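Local coordinates for protein activator of 2-hydroxyisocaproyl-CoA dehydratase (Clostridium difficile, PDB 4EHU) that transfers one electron to (R)-2-hydroxyisocaproyl-CoA dehydratase concomitantly with ATP hydrolysis, activating that enzyme in L-leucine fermentation, at residues Thr94-Ile100 with Gln207-Val213; Gln103-Val107 with Phe119-Asp123; Phe132-Met136 with Ile189-Val193; Leu147-Met152 with Asn219-Arg224. One frame throughout, in Å; residues are numbered along the deposited sequence. Where two conformers were deposited one is given.

How the contacts relate
Contacts 1 and 2 lie in one mixed sheet of the actin-like fold. Strand 96-100 lies between 210-213 (contact 1) and 105-110, which pairs in turn with 116-122 (contact 2); their centres are about 13 Å apart, and the chain closes contact 2 before it returns to complete contact 1. Contacts 3 and 4 belong to the helical part, their centres about 11 Å apart, joined by His190, which packs against Leu147, Ser151 and Asn219; their segments interleave along the chain. Strand 210-213 leads into helix 220-230, and Met212 and Ile100 of contact 1 pack on Ile222 of contact 4. Contacts 2, 3 and 4 touch the nucleotide at its gamma-phosphate, ribose and adenine respectively, so that sheet and helices share its binding.

Contact 1: residues Thr94-Ile100 with Gln207-Val213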
# COMPACT_ATOMS: atom_id res chain seq x y z
N THR A 94 25.71 -16.17 11.89
CA THR A 94 24.68 -15.40 11.19
C THR A 94 25.20 -14.03 10.74
O THR A 94 25.78 -13.28 11.54
CB THR A 94 23.43 -15.18 12.06
OG1 THR A 94 22.79 -16.43 12.33
CG2 THR A 94 22.42 -14.29 11.31
N ARG A 95 24.97 -13.68 9.47
CA ARG A 95 25.41 -12.39 8.93
C ARG A 95 24.29 -11.59 8.27
O ARG A 95 24.42 -10.37 8.11
CB ARG A 95 26.55 -12.58 7.93
CG ARG A 95 27.79 -13.28 8.51
CD ARG A 95 28.55 -12.41 9.49
NE ARG A 95 29.76 -13.07 9.98
CZ ARG A 95 29.83 -13.81 11.09
NH1 ARG A 95 28.76 -14.00 11.85
NH2 ARG A 95 30.98 -14.36 11.45
N THR A 96 23.19 -12.24 7.89
CA THR A 96 22.04 -11.52 7.37
C THR A 96 20.79 -11.97 8.11
O THR A 96 20.54 -13.18 8.20
CB THR A 96 21.88 -11.78 5.85
OG1 THR A 96 23.13 -11.51 5.19
CG2 THR A 96 20.78 -10.90 5.28
N ILE A 97 20.03 -11.04 8.68
CA ILE A 97 18.75 -11.37 9.31
C ILE A 97 17.63 -10.66 8.57
O ILE A 97 17.67 -9.46 8.35
CB ILE A 97 18.72 -10.97 10.80
CG1 ILE A 97 19.76 -11.77 11.57
CG2 ILE A 97 17.32 -11.22 11.40
CD1 ILE A 97 19.90 -11.31 13.06
N ILE A 98 16.62 -11.43 8.18
CA ILE A 98 15.45 -10.89 7.52
C ILE A 98 14.29 -11.06 8.46
O ILE A 98 13.86 -12.18 8.71
CB ILE A 98 15.16 -11.67 6.21
CG1 ILE A 98 16.38 -11.62 5.31
CG2 ILE A 98 13.92 -11.07 5.51
CD1 ILE A 98 16.34 -12.70 4.14
N ASP A 99 13.78 -9.94 8.98
CA ASP A 99 12.66 -9.98 9.91
C ASP A 99 11.42 -9.49 9.18
O ASP A 99 11.26 -8.30 8.95
CB ASP A 99 12.97 -9.06 11.11
CG ASP A 99 11.73 -8.67 11.91
OD1 ASP A 99 10.81 -9.49 12.02
OD2 ASP A 99 11.69 -7.52 12.44
N ILE A 100 10.53 -10.41 8.82
CA ILE A 100 9.29 -9.97 8.19
C ILE A 100 8.18 -10.02 9.23
O ILE A 100 7.79 -11.09 9.66
CB ILE A 100 8.92 -10.83 6.98
CG1 ILE A 100 10.10 -10.88 5.99
CG2 ILE A 100 7.68 -10.22 6.32
CD1 ILE A 100 9.85 -11.85 4.73
N GLN A 207 24.74 -12.17 2.75
CA GLN A 207 25.90 -12.84 3.33
C GLN A 207 25.43 -13.96 4.24
O GLN A 207 24.61 -13.74 5.12
CB GLN A 207 26.78 -11.86 4.11
CG GLN A 207 28.16 -12.40 4.39
CD GLN A 207 29.08 -11.36 4.98
OE1 GLN A 207 28.67 -10.24 5.25
NE2 GLN A 207 30.34 -11.73 5.17
N ARG A 208 25.94 -15.17 4.03
CA ARG A 208 25.57 -16.31 4.87
C ARG A 208 26.21 -16.19 6.26
O ARG A 208 27.29 -15.63 6.40
CB ARG A 208 26.02 -17.61 4.21
CG ARG A 208 25.48 -17.78 2.81
CD ARG A 208 25.89 -19.11 2.22
NE ARG A 208 25.12 -20.22 2.79
CZ ARG A 208 25.28 -21.49 2.45
NH1 ARG A 208 26.17 -21.82 1.53
NH2 ARG A 208 24.54 -22.43 3.02
N ASN A 209 25.55 -16.73 7.28
CA ASN A 209 24.28 -17.43 7.14
C ASN A 209 23.15 -16.42 7.09
O ASN A 209 23.20 -15.40 7.77
CB ASN A 209 24.04 -18.36 8.32
CG ASN A 209 24.92 -19.60 8.28
OD1 ASN A 209 25.15 -20.16 7.22
ND2 ASN A 209 25.40 -20.03 9.44
N VAL A 210 22.13 -16.73 6.29
CA VAL A 210 20.95 -15.89 6.16
C VAL A 210 19.87 -16.52 7.00
O VAL A 210 19.56 -17.71 6.84
CB VAL A 210 20.48 -15.81 4.69
CG1 VAL A 210 19.24 -14.94 4.57
CG2 VAL A 210 21.61 -15.29 3.82
N VAL A 211 19.30 -15.75 7.91
CA VAL A 211 18.28 -16.25 8.80
C VAL A 211 17.01 -15.44 8.66
O VAL A 211 17.06 -14.22 8.65
CB VAL A 211 18.75 -16.18 10.27
CG1 VAL A 211 17.61 -16.59 11.22
CG2 VAL A 211 20.01 -17.06 10.47
N MET A 212 15.87 -16.11 8.54
CA MET A 212 14.59 -15.40 8.55
C MET A 212 13.88 -15.57 9.89
O MET A 212 13.83 -16.66 10.46
CB MET A 212 13.66 -15.85 7.43
CG MET A 212 12.42 -14.95 7.31
SD MET A 212 11.27 -15.41 6.00
CE MET A 212 12.45 -15.44 4.65
N VAL A 213 13.35 -14.46 10.39
CA VAL A 213 12.59 -14.42 11.62
C VAL A 213 11.32 -13.58 11.42
O VAL A 213 11.07 -13.06 10.32
CB VAL A 213 13.44 -13.79 12.75
CG1 VAL A 213 14.72 -14.59 12.91
CG2 VAL A 213 13.75 -12.31 12.45
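Two neighbouring parallel strands in the mixed sheet of the actin-like ATPase fold, 96-100 and 210-213, are paired here in register, Thr96 opposite Val210 and Asp99 opposite Val213. The strand axes come within 4.7 Å at a crossing angle of -19°. Val211 N gives to Thr96 O and Val211 O receives from Ile98 N; Ile98 O then takes Val213 N, and Ile100 N closes the run on Val213 O. Where the strands begin, Asn209 O accepts from both Arg95 N (3.0 Å) and Thr96 N (3.2 Å), just after the cis peptide between Arg208 and Asn209. The hydroxyl of Thr96 gives a short bond to Gln207 O (OG1 to O 2.7 Å), lying in the carbonyl plane on a lone pair; chi1 of -52° sets OG1 beside its own backbone N and opposite the carbonyl carbon, facing the incoming chain. On one face of the sheet Ile98 CD1 meets Val210 CG1 at 3.7 Å, and the tip of Ile100 reaches Met212 SD. On the other, Val213 CG2 lies 3.6 Å from Asp99 CB and also touches Ile97 CG2, while Val211 CG2 lies across Thr94, 3.4 Å from OG1, a hydroxyl already bonded to Ile91 O. The pair carries the Asp99 side chain to about 4 Å from the bound magnesium ion and from the ATP analogue. Helix 220-230 covers the face of Ile98, Val210 and Met212, helix 79-90 that of Ile97, Asp99 and Val213, and strands 105-110 and 234-235 continue the sheet beyond the pair.

Contact 2: residues Gln103-Val107 with Phe119-Asp123. With ANP (phosphoaminophosphonic acid-adenylate ester), chain D.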
# COMPACT_ATOMS: atom_id res chain seq x y z
N GLN A 103 3.89 -5.22 10.06
CA GLN A 103 3.82 -3.91 9.42
C GLN A 103 5.10 -3.45 8.73
O GLN A 103 5.08 -2.50 7.94
CB GLN A 103 3.36 -2.83 10.42
CG GLN A 103 4.44 -2.33 11.37
CD GLN A 103 3.97 -1.12 12.18
OE1 GLN A 103 2.82 -0.71 12.09
NE2 GLN A 103 4.86 -0.56 12.98
N ASP A 104 6.22 -4.11 9.00
CA ASP A 104 7.43 -3.78 8.25
C ASP A 104 8.33 -4.99 8.07
O ASP A 104 8.16 -6.00 8.72
CB ASP A 104 8.19 -2.57 8.83
CG ASP A 104 8.80 -2.82 10.22
OD1 ASP A 104 9.59 -3.76 10.37
OD2 ASP A 104 8.50 -2.02 11.15
N ALA A 105 9.26 -4.87 7.13
CA ALA A 105 10.24 -5.92 6.91
C ALA A 105 11.58 -5.27 7.09
O ALA A 105 11.83 -4.18 6.57
CB ALA A 105 10.13 -6.47 5.51
N LYS A 106 12.41 -5.91 7.89
CA LYS A 106 13.71 -5.38 8.22
C LYS A 106 14.79 -6.32 7.75
O LYS A 106 14.67 -7.54 7.92
CB LYS A 106 13.82 -5.24 9.75
CG LYS A 106 12.88 -4.18 10.34
CD LYS A 106 13.03 -4.17 11.86
CE LYS A 106 12.56 -2.83 12.44
NZ LYS A 106 11.07 -2.73 12.49
N VAL A 107 15.84 -5.77 7.17
CA VAL A 107 16.99 -6.57 6.82
C VAL A 107 18.23 -6.03 7.50
O VAL A 107 18.60 -4.86 7.34
CB VAL A 107 17.21 -6.62 5.30
CG1 VAL A 107 18.42 -7.49 4.98
CG2 VAL A 107 15.97 -7.18 4.62
N PHE A 119 21.59 -1.80 7.37
CA PHE A 119 20.20 -2.01 7.74
C PHE A 119 19.34 -1.37 6.67
O PHE A 119 19.61 -0.25 6.26
CB PHE A 119 19.93 -1.34 9.10
CG PHE A 119 18.48 -1.35 9.49
CD1 PHE A 119 17.87 -2.52 9.92
CD2 PHE A 119 17.73 -0.19 9.44
CE1 PHE A 119 16.54 -2.53 10.30
CE2 PHE A 119 16.40 -0.20 9.81
CZ PHE A 119 15.80 -1.37 10.24
N LEU A 120 18.31 -2.08 6.22
CA LEU A 120 17.32 -1.49 5.35
C LEU A 120 15.98 -1.93 5.84
O LEU A 120 15.81 -3.07 6.30
CB LEU A 120 17.50 -1.95 3.90
CG LEU A 120 18.61 -1.32 3.09
CD1 LEU A 120 18.71 -2.08 1.74
CD2 LEU A 120 18.32 0.16 2.83
N MET A 121 15.00 -1.06 5.72
CA MET A 121 13.68 -1.40 6.17
C MET A 121 12.66 -0.83 5.23
O MET A 121 12.74 0.34 4.84
CB MET A 121 13.43 -0.86 7.55
CG MET A 121 11.99 -1.00 7.97
SD MET A 121 11.81 -0.59 9.71
CE MET A 121 12.34 1.12 9.77
N ASN A 122 11.70 -1.67 4.85
CA ASN A 122 10.53 -1.19 4.16
C ASN A 122 9.49 -0.98 5.24
O ASN A 122 9.05 -1.96 5.87
CB ASN A 122 10.00 -2.21 3.13
CG ASN A 122 10.86 -2.31 1.84
OD1 ASN A 122 11.59 -1.39 1.48
ND2 ASN A 122 10.71 -3.44 1.11
N ASP A 123 9.08 0.27 5.49
CA ASP A 123 8.16 0.50 6.61
C ASP A 123 6.93 1.36 6.31
O ASP A 123 6.09 1.61 7.18
CB ASP A 123 8.92 1.12 7.79
CG ASP A 123 9.54 2.48 7.45
OD1 ASP A 123 9.81 2.77 6.26
OD2 ASP A 123 9.79 3.23 8.40
PG ANP D . 6.30 -5.53 13.30
O1G ANP D . 6.04 -4.32 14.19
O2G ANP D . 7.61 -6.18 13.67
O3G ANP D . 6.19 -5.22 11.86
PB ANP D . 5.03 -7.92 14.66
O1B ANP D . 3.84 -7.92 15.58
O2B ANP D . 6.39 -8.14 15.31
N3B ANP D . 4.94 -6.51 13.66
PA ANP D . 5.20 -10.70 13.83
O1A ANP D . 4.64 -11.13 15.14
O2A ANP D . 6.67 -10.84 13.53
O3A ANP D . 4.83 -9.14 13.60
O5' ANP D . 4.41 -11.35 12.59
C5' ANP D . 3.01 -11.09 12.42
C4' ANP D . 2.50 -11.95 11.27
O4' ANP D . 3.07 -13.23 11.06
C3' ANP D . 1.13 -11.82 10.62
O3' ANP D . 1.02 -10.57 9.91
C2' ANP D . 1.06 -13.07 9.74
O2' ANP D . 1.17 -12.76 8.34
C1' ANP D . 2.23 -13.96 10.15
N9 ANP D . 1.83 -15.17 10.88
C8 ANP D . 1.40 -15.25 12.15
N7 ANP D . 1.17 -16.54 12.51
C5 ANP D . 1.47 -17.30 11.42
C6 ANP D . 1.47 -18.73 11.10
N6 ANP D . 1.06 -19.61 12.04
N1 ANP D . 1.87 -19.10 9.86
C2 ANP D . 2.27 -18.22 8.93
N3 ANP D . 2.29 -16.90 9.15
C4 ANP D . 1.91 -16.40 10.36
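The Phe119 ring receives Lys106 CB and Val107 O obliquely, its CE1 lying 3.9 Å from Lys106 CB, and the aliphatic part of the lysine runs past its CE1 and CZ. The carboxylate of Asp104, the other flat group, is approached by Met121 SD, which is 3.8 Å from CG and about equally far from both oxygens; Lys106 NZ meets its OD1 on the syn side, 25° out of the carboxylate plane. These groups lie on a beta hairpin, strands 105-110 and 116-122, at the edge of the sheet within this chain. Ala105 with Asn122 and Val107 with Leu120 are hydrogen-bonded pairs, each joined by two backbone bonds, and Lys106 with Met121 is the non-hydrogen-bonded pair between them. Lys106 and Met121 therefore stand side by side and point the same way. The lysine chain bends at its end (chi4 77°), bringing NZ 3.6 Å from Met121 SD and into a salt bridge with Asp104; Glu79 supplies a second carboxylate. Val107 and Leu120 project from the other face, onto Ile204 of helix 182-204. Before the first strand the backbone turns to the nucleotide, in the experimentally established ATP site. Two successive amides converge on one gamma-phosphate oxygen of the ATP analogue: Gln103 N gives to O3G at 2.9 Å and Asp104 N to the same O3G at 3.1 Å.

Contact 3: residues Phe132-Met136 with Ile189-Val193; sequences FLDVM and IHTSV. With ANP (phosphoaminophosphonic acid-adenylate ester), chain D.
Between residues 132-136 and 189-193 the closest apolar touch is Phe132 CD2 on Val193 CG2, 3.4 Å, the two side chains running antiparallel alongside one another. With CG anti to the backbone N (chi1 178°), the ring reaches across so that CZ lies on Ser192 CB and CE2 near Ile189 O. Leu133 CD2 sits between Ile189 CG2 (3.6 Å) and Val193 CG2 (3.9 Å), and meets the His190 ring at its edge, in plane with it. One turn on, Ile189 CD1 packs on Met136 CB at 3.6 Å, while the bent Met136 chain carries its own CE over one face of the Phe132 ring. The segment axes run nearly antiparallel, at 162° and 10.7 Å. Behind this layer, helix 165-177 supports Phe132 and Met136, and Ile222 backs Leu133, His190 and Val193; the Phe132 side chain is about 6 Å from the iron-sulfur cluster. Asp134 points instead to the nucleotide, where its carboxylate takes both ribose hydroxyls, O2' on OD1 and O3' on OD2, each at 2.8 Å. No hydrogen bond joins the two segments, so at this point the ribose-holding helix rests on 189-193 mainly through apolar packing.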
# COMPACT_ATOMS: atom_id res chain seq x y z
N PHE A 132 0.19 -7.72 3.99
CA PHE A 132 -0.16 -8.14 2.62
C PHE A 132 -0.73 -9.57 2.67
O PHE A 132 -1.76 -9.86 2.08
CB PHE A 132 1.09 -8.05 1.73
CG PHE A 132 0.89 -8.50 0.28
CD1 PHE A 132 0.62 -7.56 -0.70
CD2 PHE A 132 1.07 -9.83 -0.09
CE1 PHE A 132 0.48 -7.93 -2.03
CE2 PHE A 132 0.93 -10.21 -1.42
CZ PHE A 132 0.64 -9.26 -2.40
N LEU A 133 -0.05 -10.45 3.39
CA LEU A 133 -0.49 -11.85 3.47
C LEU A 133 -1.81 -11.95 4.21
O LEU A 133 -2.66 -12.72 3.83
CB LEU A 133 0.59 -12.70 4.15
CG LEU A 133 1.86 -12.76 3.30
CD1 LEU A 133 3.06 -13.26 4.14
CD2 LEU A 133 1.66 -13.69 2.10
N ASP A 134 -1.98 -11.16 5.27
CA ASP A 134 -3.21 -11.25 6.05
C ASP A 134 -4.37 -10.80 5.18
O ASP A 134 -5.45 -11.40 5.19
CB ASP A 134 -3.11 -10.40 7.33
CG ASP A 134 -1.99 -10.86 8.27
OD1 ASP A 134 -1.51 -12.01 8.13
OD2 ASP A 134 -1.60 -10.07 9.15
N VAL A 135 -4.15 -9.74 4.39
CA VAL A 135 -5.17 -9.24 3.47
C VAL A 135 -5.54 -10.29 2.42
O VAL A 135 -6.72 -10.52 2.15
CB VAL A 135 -4.70 -7.95 2.76
CG1 VAL A 135 -5.55 -7.66 1.55
CG2 VAL A 135 -4.74 -6.76 3.74
N MET A 136 -4.54 -10.95 1.83
CA MET A 136 -4.82 -11.94 0.80
C MET A 136 -5.46 -13.21 1.37
O MET A 136 -6.32 -13.80 0.73
CB MET A 136 -3.53 -12.34 0.09
CG MET A 136 -2.86 -11.19 -0.62
SD MET A 136 -3.97 -10.42 -1.83
CE MET A 136 -3.13 -8.84 -1.96
N ILE A 189 1.08 -15.03 -4.62
CA ILE A 189 1.06 -14.13 -3.47
C ILE A 189 2.41 -14.19 -2.72
O ILE A 189 2.97 -13.16 -2.34
CB ILE A 189 -0.10 -14.52 -2.54
CG1 ILE A 189 -1.43 -14.00 -3.11
CG2 ILE A 189 0.14 -14.03 -1.11
CD1 ILE A 189 -2.65 -14.71 -2.49
N HIS A 190 2.96 -15.39 -2.56
CA HIS A 190 4.24 -15.54 -1.90
C HIS A 190 5.36 -14.93 -2.71
O HIS A 190 6.26 -14.28 -2.17
CB HIS A 190 4.52 -17.02 -1.64
CG HIS A 190 3.63 -17.61 -0.60
ND1 HIS A 190 3.45 -18.98 -0.47
CD2 HIS A 190 2.91 -17.04 0.39
CE1 HIS A 190 2.62 -19.21 0.53
NE2 HIS A 190 2.28 -18.05 1.06
N THR A 191 5.30 -15.10 -4.01
CA THR A 191 6.33 -14.55 -4.85
C THR A 191 6.29 -13.01 -4.78
O THR A 191 7.32 -12.39 -4.73
CB THR A 191 6.16 -15.05 -6.29
OG1 THR A 191 6.52 -16.43 -6.31
CG2 THR A 191 7.07 -14.25 -7.25
N SER A 192 5.10 -12.43 -4.73
CA SER A 192 4.99 -10.97 -4.54
C SER A 192 5.76 -10.49 -3.32
O SER A 192 6.55 -9.54 -3.39
CB SER A 192 3.53 -10.56 -4.42
OG SER A 192 2.88 -10.71 -5.66
N VAL A 193 5.55 -11.14 -2.18
CA VAL A 193 6.19 -10.71 -0.94
C VAL A 193 7.69 -10.91 -1.09
O VAL A 193 8.48 -10.02 -0.77
CB VAL A 193 5.67 -11.52 0.24
CG1 VAL A 193 6.55 -11.29 1.51
CG2 VAL A 193 4.20 -11.15 0.49
PG ANP D . 6.30 -5.53 13.30
O1G ANP D . 6.04 -4.32 14.19
O2G ANP D . 7.61 -6.18 13.67
O3G ANP D . 6.19 -5.22 11.86
PB ANP D . 5.03 -7.92 14.66
O1B ANP D . 3.84 -7.92 15.58
O2B ANP D . 6.39 -8.14 15.31
N3B ANP D . 4.94 -6.51 13.66
PA ANP D . 5.20 -10.70 13.83
O1A ANP D . 4.64 -11.13 15.14
O2A ANP D . 6.67 -10.84 13.53
O3A ANP D . 4.83 -9.14 13.60
O5' ANP D . 4.41 -11.35 12.59
C5' ANP D . 3.01 -11.09 12.42
C4' ANP D . 2.50 -11.95 11.27
O4' ANP D . 3.07 -13.23 11.06
C3' ANP D . 1.13 -11.82 10.62
O3' ANP D . 1.02 -10.57 9.91
C2' ANP D . 1.06 -13.07 9.74
O2' ANP D . 1.17 -12.76 8.34
C1' ANP D . 2.23 -13.96 10.15
N9 ANP D . 1.83 -15.17 10.88
C8 ANP D . 1.40 -15.25 12.15
N7 ANP D . 1.17 -16.54 12.51
C5 ANP D . 1.47 -17.30 11.42
C6 ANP D . 1.47 -18.73 11.10
N6 ANP D . 1.06 -19.61 12.04
N1 ANP D . 1.87 -19.10 9.86
C2 ANP D . 2.27 -18.22 8.93
N3 ANP D . 2.29 -16.90 9.15
C4 ANP D . 1.91 -16.40 10.36

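Contact 4: residues Leu147-Met152 with Asn219-Arg224. With ANP (phosphoaminophosphonic acid-adenylate ester), chain D; ACT (acetate ion), chain I.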
# COMPACT_ATOMS: atom_id res chain seq x y z
N LEU A 147 -1.20 -21.17 4.38
CA LEU A 147 -0.64 -20.73 3.10
C LEU A 147 0.59 -21.53 2.68
O LEU A 147 0.72 -21.89 1.51
CB LEU A 147 -0.28 -19.24 3.15
CG LEU A 147 -1.47 -18.29 3.37
CD1 LEU A 147 -0.96 -16.83 3.49
CD2 LEU A 147 -2.49 -18.41 2.25
N GLY A 148 1.50 -21.77 3.61
CA GLY A 148 2.75 -22.45 3.28
C GLY A 148 2.49 -23.82 2.69
O GLY A 148 3.05 -24.20 1.66
N SER A 149 1.62 -24.58 3.35
CA SER A 149 1.36 -25.95 2.95
C SER A 149 0.59 -25.96 1.62
O SER A 149 0.85 -26.79 0.75
CB SER A 149 0.56 -26.67 4.04
OG SER A 149 0.13 -27.96 3.62
N ILE A 150 -0.34 -25.03 1.46
CA ILE A 150 -1.13 -24.97 0.23
C ILE A 150 -0.20 -24.70 -0.95
O ILE A 150 -0.32 -25.35 -2.01
CB ILE A 150 -2.21 -23.89 0.32
CG1 ILE A 150 -3.34 -24.41 1.22
CG2 ILE A 150 -2.75 -23.53 -1.08
CD1 ILE A 150 -4.27 -23.32 1.72
N SER A 151 0.73 -23.77 -0.78
CA SER A 151 1.59 -23.32 -1.87
C SER A 151 2.50 -24.46 -2.36
O SER A 151 2.92 -24.46 -3.52
CB SER A 151 2.42 -22.10 -1.44
OG SER A 151 3.38 -22.48 -0.48
N MET A 152 2.82 -25.42 -1.49
CA MET A 152 3.63 -26.57 -1.91
C MET A 152 3.06 -27.26 -3.13
O MET A 152 3.80 -27.88 -3.91
CB MET A 152 3.74 -27.62 -0.79
CG MET A 152 4.37 -27.11 0.48
SD MET A 152 4.40 -28.47 1.67
CE MET A 152 5.53 -27.79 2.89
N ASN A 219 5.59 -19.07 7.68
CA ASN A 219 5.01 -19.48 6.39
C ASN A 219 6.10 -20.09 5.52
O ASN A 219 6.95 -19.38 5.00
CB ASN A 219 4.40 -18.24 5.71
CG ASN A 219 3.74 -18.57 4.40
OD1 ASN A 219 4.14 -19.51 3.72
ND2 ASN A 219 2.73 -17.81 4.04
N SER A 220 6.09 -21.42 5.39
CA SER A 220 7.17 -22.11 4.68
C SER A 220 7.19 -21.71 3.23
O SER A 220 8.24 -21.77 2.60
CB SER A 220 6.99 -23.63 4.78
OG SER A 220 5.80 -24.02 4.13
N GLY A 221 6.05 -21.27 2.70
CA GLY A 221 5.97 -20.80 1.32
C GLY A 221 6.76 -19.53 1.11
O GLY A 221 7.38 -19.33 0.06
N ILE A 222 6.71 -18.63 2.09
CA ILE A 222 7.50 -17.40 2.01
C ILE A 222 8.98 -17.72 2.14
O ILE A 222 9.80 -17.16 1.41
CB ILE A 222 7.09 -16.41 3.10
CG1 ILE A 222 5.67 -15.89 2.83
CG2 ILE A 222 8.12 -15.27 3.18
CD1 ILE A 222 5.56 -14.92 1.62
N VAL A 223 9.34 -18.63 3.04
CA VAL A 223 10.74 -19.01 3.17
C VAL A 223 11.25 -19.60 1.84
O VAL A 223 12.31 -19.19 1.36
CB VAL A 223 10.95 -19.99 4.33
CG1 VAL A 223 12.42 -20.43 4.39
CG2 VAL A 223 10.53 -19.30 5.65
N ARG A 224 10.50 -20.52 1.25
CA ARG A 224 10.94 -21.13 -0.01
C ARG A 224 11.07 -20.09 -1.13
O ARG A 224 12.04 -20.10 -1.89
CB ARG A 224 9.98 -22.24 -0.46
CG ARG A 224 10.06 -23.48 0.40
CD ARG A 224 9.23 -24.61 -0.20
NE ARG A 224 7.82 -24.26 -0.38
CZ ARG A 224 6.88 -24.39 0.56
NH1 ARG A 224 7.19 -24.88 1.75
NH2 ARG A 224 5.63 -24.03 0.29
PG ANP D . 6.30 -5.53 13.30
O1G ANP D . 6.04 -4.32 14.19
O2G ANP D . 7.61 -6.18 13.67
O3G ANP D . 6.19 -5.22 11.86
PB ANP D . 5.03 -7.92 14.66
O1B ANP D . 3.84 -7.92 15.58
O2B ANP D . 6.39 -8.14 15.31
N3B ANP D . 4.94 -6.51 13.66
PA ANP D . 5.20 -10.70 13.83
O1A ANP D . 4.64 -11.13 15.14
O2A ANP D . 6.67 -10.84 13.53
O3A ANP D . 4.83 -9.14 13.60
O5' ANP D . 4.41 -11.35 12.59
C5' ANP D . 3.01 -11.09 12.42
C4' ANP D . 2.50 -11.95 11.27
O4' ANP D . 3.07 -13.23 11.06
C3' ANP D . 1.13 -11.82 10.62
O3' ANP D . 1.02 -10.57 9.91
C2' ANP D . 1.06 -13.07 9.74
O2' ANP D . 1.17 -12.76 8.34
C1' ANP D . 2.23 -13.96 10.15
N9 ANP D . 1.83 -15.17 10.88
C8 ANP D . 1.40 -15.25 12.15
N7 ANP D . 1.17 -16.54 12.51
C5 ANP D . 1.47 -17.30 11.42
C6 ANP D . 1.47 -18.73 11.10
N6 ANP D . 1.06 -19.61 12.04
N1 ANP D . 1.87 -19.10 9.86
C2 ANP D . 2.27 -18.22 8.93
N3 ANP D . 2.29 -16.90 9.15
C4 ANP D . 1.91 -16.40 10.36
C ACT I . 6.08 -23.26 -3.35
O ACT I . 5.70 -22.71 -2.29
OXT ACT I . 6.80 -24.29 -3.25
CH3 ACT I . 5.64 -22.74 -4.69
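Gly148 and Gly221 bring two helix segments, 147-151 and 220-224, to a backbone approach of 4.1 Å between their CA atoms, with axes 7.9 Å apart at 61°. This close helix contact lies beside the adenine in the actin-like fold; with no side chain on either glycine, the backbones meet directly, Gly148 CA on Gly221 N. Asn219 is the N-cap of the second helix. Its OD1 accepts from Ile222 N, which stands well above the carbonyl plane, and more weakly from Gly221 N. The same OD1 lies 3.3 Å from Gly148 CA, while ND2 touches Leu147 CB at 3.4 Å; the backbone N of Asn219 reaches ANP C2, at the adenine. Ser220 OG rests on Gly148 CA and receives a weak bond from Arg224 NH1. Across the segments Arg224 NH2 gives to Gly148 O at 2.9 Å, with the carbonyl oxygen almost in the guanidinium plane. A bend at chi3 (-58°) folds the guanidinium back along its own helix, over Ser220 O and Gly221 CA. Met152 lies across it, with CG over one face, 3.3 Å from Arg224 NH2. Helix 182-204 adjoins both segments through His190. An acetate, probably from the crystallisation liquor, takes another part of the guanidinium edge, its O receiving Arg224 NH2 at 2.9 Å and its OXT Arg224 NE.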